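Local coordinates for methyl-accepting chemotaxis protein, putative (Geobacter sulfurreducens, PDB 3OOV) that probably serves in chemotaxis signalling as a putative methyl-accepting chemotaxis protein, contributing through this fragment a GAF domain, a fold that often senses small ligands, at residues Gln12-Asp16 / Val17-Leu21; Phe80-Arg83 / Gln84-Ile88. One frame throughout, in Å; residues are numbered along the deposited sequence.

Contact 1. Residues Gln12-Asp16 / Val17-Leu21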
loop_
_atom_site.group_PDB
_atom_site.type_symbol
_atom_site.label_atom_id
_atom_site.label_comp_id
_atom_site.label_asym_id
_atom_site.label_seq_id
_atom_site.Cartn_x
_atom_site.Cartn_y
_atom_site.Cartn_z
ATOM N N GLN A 12 -8.455 24.123 -10.335
ATOM C CA GLN A 12 -9.120 24.283 -11.604
ATOM C C GLN A 12 -8.672 25.535 -12.366
ATOM O O GLN A 12 -8.391 25.482 -13.559
ATOM C CB GLN A 12 -10.610 24.326 -11.285
ATOM C CG GLN A 12 -11.578 23.674 -12.285
ATOM C CD GLN A 12 -11.389 22.155 -12.502
ATOM O OE1 GLN A 12 -12.243 21.361 -12.087
ATOM N NE2 GLN A 12 -10.303 21.759 -13.201
ATOM N N LYS A 13 -8.539 26.642 -11.648
ATOM C CA LYS A 13 -8.195 27.955 -12.238
ATOM C C LYS A 13 -6.718 28.143 -12.548
ATOM O O LYS A 13 -6.337 29.062 -13.255
ATOM C CB LYS A 13 -8.641 29.048 -11.268
ATOM C CG LYS A 13 -9.967 29.705 -11.565
ATOM C CD LYS A 13 -9.688 30.908 -12.555
ATOM C CE LYS A 13 -10.577 32.124 -12.238
ATOM N NZ LYS A 13 -10.299 32.731 -10.876
ATOM N N SER A 14 -5.864 27.274 -12.022
ATOM C CA SER A 14 -4.423 27.444 -12.203
ATOM C C SER A 14 -3.893 26.682 -13.417
ATOM O O SER A 14 -4.415 25.628 -13.759
ATOM C CB SER A 14 -3.665 26.964 -10.959
ATOM O OG SER A 14 -2.274 26.965 -11.214
ATOM N N ILE A 15 -2.849 27.214 -14.025
ATOM C CA ILE A 15 -2.139 26.552 -15.108
ATOM C C ILE A 15 -0.605 26.508 -14.759
ATOM O O ILE A 15 0.249 26.420 -15.637
ATOM C CB ILE A 15 -2.484 27.178 -16.555
ATOM C CG1 ILE A 15 -2.164 28.671 -16.616
ATOM C CG2 ILE A 15 -3.969 26.901 -16.960
ATOM C CD1 ILE A 15 -1.880 29.171 -18.046
ATOM N N ASP A 16 -0.300 26.564 -13.450
ATOM C CA ASP A 16 1.067 26.457 -12.907
ATOM C C ASP A 16 1.081 25.215 -11.952
ATOM O O ASP A 16 0.547 25.269 -10.807
ATOM C CB ASP A 16 1.405 27.756 -12.159
ATOM C CG ASP A 16 2.733 27.709 -11.414
ATOM O OD1 ASP A 16 3.372 28.788 -11.282
ATOM O OD2 ASP A 16 3.129 26.637 -10.923
ATOM N N VAL A 17 1.670 24.115 -12.433
ATOM C CA VAL A 17 1.814 22.849 -11.676
ATOM C C VAL A 17 2.183 23.064 -10.178
ATOM O O VAL A 17 1.470 22.600 -9.297
ATOM C CB VAL A 17 2.788 21.835 -12.390
ATOM C CG1 VAL A 17 3.241 20.631 -11.398
ATOM C CG2 VAL A 17 2.177 21.318 -13.689
ATOM N N ASP A 18 3.213 23.833 -9.910
ATOM C CA ASP A 18 3.685 24.027 -8.553
ATOM C C ASP A 18 2.656 24.737 -7.714
ATOM O O ASP A 18 2.489 24.440 -6.500
ATOM C CB ASP A 18 4.970 24.825 -8.569
ATOM C CG ASP A 18 6.148 24.008 -9.033
ATOM O OD1 ASP A 18 5.993 22.782 -9.308
ATOM O OD2 ASP A 18 7.246 24.599 -9.104
ATOM N N GLU A 19 1.957 25.698 -8.340
ATOM C CA GLU A 19 0.876 26.373 -7.638
ATOM C C GLU A 19 -0.241 25.385 -7.250
ATOM O O GLU A 19 -0.808 25.466 -6.164
ATOM C CB GLU A 19 0.344 27.515 -8.503
ATOM C CG GLU A 19 -0.711 28.389 -7.907
ATOM C CD GLU A 19 -1.067 29.537 -8.868
ATOM O OE1 GLU A 19 -0.715 30.694 -8.519
ATOM O OE2 GLU A 19 -1.636 29.270 -9.973
ATOM N N VAL A 20 -0.542 24.452 -8.143
ATOM C CA VAL A 20 -1.569 23.477 -7.897
ATOM C C VAL A 20 -1.136 22.557 -6.744
ATOM O O VAL A 20 -1.964 22.111 -5.957
ATOM C CB VAL A 20 -1.787 22.625 -9.119
ATOM C CG1 VAL A 20 -2.507 21.294 -8.790
ATOM C CG2 VAL A 20 -2.565 23.434 -10.207
ATOM N N LEU A 21 0.155 22.260 -6.687
ATOM C CA LEU A 21 0.720 21.426 -5.651
ATOM C C LEU A 21 0.661 22.208 -4.322
ATOM O O LEU A 21 0.174 21.670 -3.336
ATOM C CB LEU A 21 2.147 21.034 -6.020
ATOM C CG LEU A 21 2.119 20.114 -7.256
ATOM C CD1 LEU A 21 3.527 19.749 -7.675
ATOM C CD2 LEU A 21 1.301 18.810 -7.038
HETATM O O HOH W 1 -1.903 29.918 -13.118
#
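Glu19 reaches back from the first turn of helix 17-31 to Ser14 in the loop before it, where the serine OG donates a 2.7 Å hydrogen bond to OE2 of Glu19, on the anti lone pair of that oxygen. The long arm lies fully stretched, with CG opposite the backbone N (chi1 -176°) and the next torsion extended as well, which carries the carboxylate past Asp16 to the serine. Ser14 OG works twice, for it also accepts from the N-H of Asp16 at 3.0 Å in a nearly straight bond, closing an ST turn. A water between Ile15 N and Glu19 OE2 gives the carboxylate oxygen a second donor. CG2 of Val20 lies 3.7 Å from Ser14 OG. With an alanine here the Asp16 N-H is likely to lose its acceptor, and the Glu19 carboxylate, still in touch with the water, would lose its hydroxyl donor and turn more easily. The side chains of Asp16 and Glu19 cross at about a right angle. Val20 N bonds to the carbonyl O of Asp16. Asp16 is the N-cap of helix 17-31, its OD2 accepting from Glu19 N at 3.0 Å, well above the carboxylate plane, and the ST turn of Ser14 closes on this same residue.

Contact 2. Residues Phe80-Arg83 / Gln84-Ile88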
loop_
_atom_site.group_PDB
_atom_site.type_symbol
_atom_site.label_atom_id
_atom_site.label_comp_id
_atom_site.label_asym_id
_atom_site.label_seq_id
_atom_site.Cartn_x
_atom_site.Cartn_y
_atom_site.Cartn_z
ATOM N N PHE A 80 7.877 5.838 -4.713
ATOM C CA PHE A 80 7.963 6.364 -6.078
ATOM C C PHE A 80 8.145 5.177 -7.087
ATOM O O PHE A 80 7.409 5.084 -8.080
ATOM C CB PHE A 80 9.154 7.311 -6.208
ATOM C CG PHE A 80 9.272 7.933 -7.568
ATOM C CD1 PHE A 80 8.564 9.122 -7.862
ATOM C CD2 PHE A 80 10.083 7.353 -8.546
ATOM C CE1 PHE A 80 8.654 9.698 -9.122
ATOM C CE2 PHE A 80 10.198 7.927 -9.814
ATOM C CZ PHE A 80 9.501 9.115 -10.092
ATOM N N THR A 81 9.094 4.288 -6.791
ATOM C CA THR A 81 9.402 3.129 -7.657
ATOM C C THR A 81 8.217 2.131 -7.797
ATOM O O THR A 81 7.889 1.680 -8.887
ATOM C CB THR A 81 10.719 2.459 -7.168
ATOM O OG1 THR A 81 11.738 3.483 -7.079
ATOM C CG2 THR A 81 11.286 1.564 -8.186
ATOM N N ASP A 82 7.545 1.820 -6.694
ATOM C CA ASP A 82 6.517 0.777 -6.663
ATOM C C ASP A 82 5.119 1.338 -6.872
ATOM O O ASP A 82 4.133 0.588 -6.894
ATOM C CB ASP A 82 6.503 0.094 -5.285
ATOM C CG ASP A 82 7.810 -0.600 -4.914
ATOM O OD1 ASP A 82 8.729 -0.706 -5.746
ATOM O OD2 ASP A 82 7.928 -1.031 -3.720
ATOM N N ARG A 83 4.994 2.669 -6.911
ATOM C CA ARG A 83 3.662 3.355 -6.996
ATOM C C ARG A 83 2.720 2.813 -5.921
ATOM O O ARG A 83 1.549 2.570 -6.148
ATOM C CB ARG A 83 3.046 3.215 -8.407
ATOM C CG ARG A 83 3.895 3.825 -9.508
ATOM C CD ARG A 83 3.180 3.702 -10.905
ATOM N NE ARG A 83 3.440 2.408 -11.555
ATOM C CZ ARG A 83 2.504 1.532 -11.910
ATOM N NH1 ARG A 83 1.199 1.775 -11.699
ATOM N NH2 ARG A 83 2.894 0.400 -12.488
ATOM N N GLN A 84 3.246 2.604 -4.737
ATOM C CA GLN A 84 2.449 2.056 -3.669
ATOM C C GLN A 84 2.399 3.075 -2.496
ATOM O O GLN A 84 3.402 3.721 -2.198
ATOM C CB GLN A 84 3.013 0.695 -3.228
ATOM C CG GLN A 84 1.939 -0.411 -2.935
ATOM C CD GLN A 84 1.034 -0.768 -4.130
ATOM O OE1 GLN A 84 -0.182 -0.976 -3.960
ATOM N NE2 GLN A 84 1.619 -0.830 -5.361
ATOM N N VAL A 85 1.220 3.231 -1.890
ATOM C CA VAL A 85 1.050 3.933 -0.594
ATOM C C VAL A 85 1.811 3.152 0.451
ATOM O O VAL A 85 1.600 1.905 0.590
ATOM C CB VAL A 85 -0.418 4.051 -0.209
ATOM C CG1 VAL A 85 -0.578 4.741 1.193
ATOM C CG2 VAL A 85 -1.176 4.831 -1.277
ATOM N N TYR A 86 2.724 3.840 1.140
ATOM C CA TYR A 86 3.431 3.267 2.296
ATOM C C TYR A 86 2.892 3.939 3.540
ATOM O O TYR A 86 3.008 5.151 3.689
ATOM C CB TYR A 86 4.964 3.419 2.241
ATOM C CG TYR A 86 5.624 2.356 1.368
ATOM C CD1 TYR A 86 6.103 1.157 1.902
ATOM C CD2 TYR A 86 5.722 2.538 -0.034
ATOM C CE1 TYR A 86 6.739 0.181 1.051
ATOM C CE2 TYR A 86 6.279 1.539 -0.888
ATOM C CZ TYR A 86 6.793 0.386 -0.344
ATOM O OH TYR A 86 7.325 -0.561 -1.234
HETATM N N MSE A 87 2.249 3.172 4.403
HETATM C CA MSE A 87 1.759 3.768 5.616
HETATM C C MSE A 87 2.606 3.263 6.749
HETATM O O MSE A 87 2.680 2.061 6.982
HETATM C CB MSE A 87 0.241 3.637 5.792
HETATM C CG MSE A 87 -0.380 2.293 5.590
HETATM SE SE MSE A 87 -2.387 2.475 5.693
HETATM C CE MSE A 87 -2.466 3.714 7.173
ATOM N N ILE A 88 3.394 4.172 7.319
ATOM C CA ILE A 88 4.484 3.793 8.197
ATOM C C ILE A 88 4.142 4.320 9.598
ATOM O O ILE A 88 4.259 5.509 9.880
ATOM C CB ILE A 88 5.860 4.339 7.704
ATOM C CG1 ILE A 88 6.144 3.889 6.240
ATOM C CG2 ILE A 88 7.031 3.845 8.611
ATOM C CD1 ILE A 88 6.455 2.423 6.103
#
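Asp82 and Tyr86 are hydrogen-bonded across the turn that takes helix 74-82 into strand 86-88, the outermost strand, within this chain, of the antiparallel sheet of this GAF domain. The tyrosine OH donates to OD2 of Asp82 at 2.6 Å, meeting that oxygen on its anti side and somewhat out of the carboxylate plane. OD2 lies at the edge of the Tyr86 ring and in its plane, and the carboxylate is turned 41° against the ring. Asp82 CG stands opposite its carbonyl carbon (chi1 -61°), which directs the carboxylate at the phenol. Between these two residues the chain turns at Arg83, which leaves the helix with positive phi. Gln84 then folds back, bent at its second torsion (chi2 60°), and its NE2 gives a 3.3 Å hydrogen bond to the carbonyl O of Asp82. The other end of that amide, OE1, accepts from the backbone N of Met87 of the second subunit, so the same side chain serves both the turn and the dimer interface. NH2 of Arg83 donates to O of Ala93 of the second subunit, and its guanidinium makes a cation-pi contact with Tyr94 of the second subunit. Further out, the Tyr86 side chain lies against Val75, Lys78 and Cys79 of helix 74-82, and its backbone pairs with Ile117 of strand 115-122. Beyond the hydroxyl, the ring carbon CZ of Tyr86 stands 3.8 Å from Asp82 OD2.

In the fold
From the N terminus, helix 7-13 breaks and contact 1 closes the short loop into helix 17-31, next to the C-terminal part of helix 143-167, where Arg162 and Lys167 bond carbonyls of the loop. The chain then runs through strands 36-42, 48-55 and 66-68 before helix 74-82 ends in contact 2, which closes the turn into strand 86-88. The contacts follow in series, neither nesting nor crossing. The centres of contact 1 and contact 2 lie about 24 Å apart, on opposite sides of the chain's centre. Helix 143-167 meets both regions, touching Ile15 at one and Val85 at the other, while contact 2 alone also faces the second subunit.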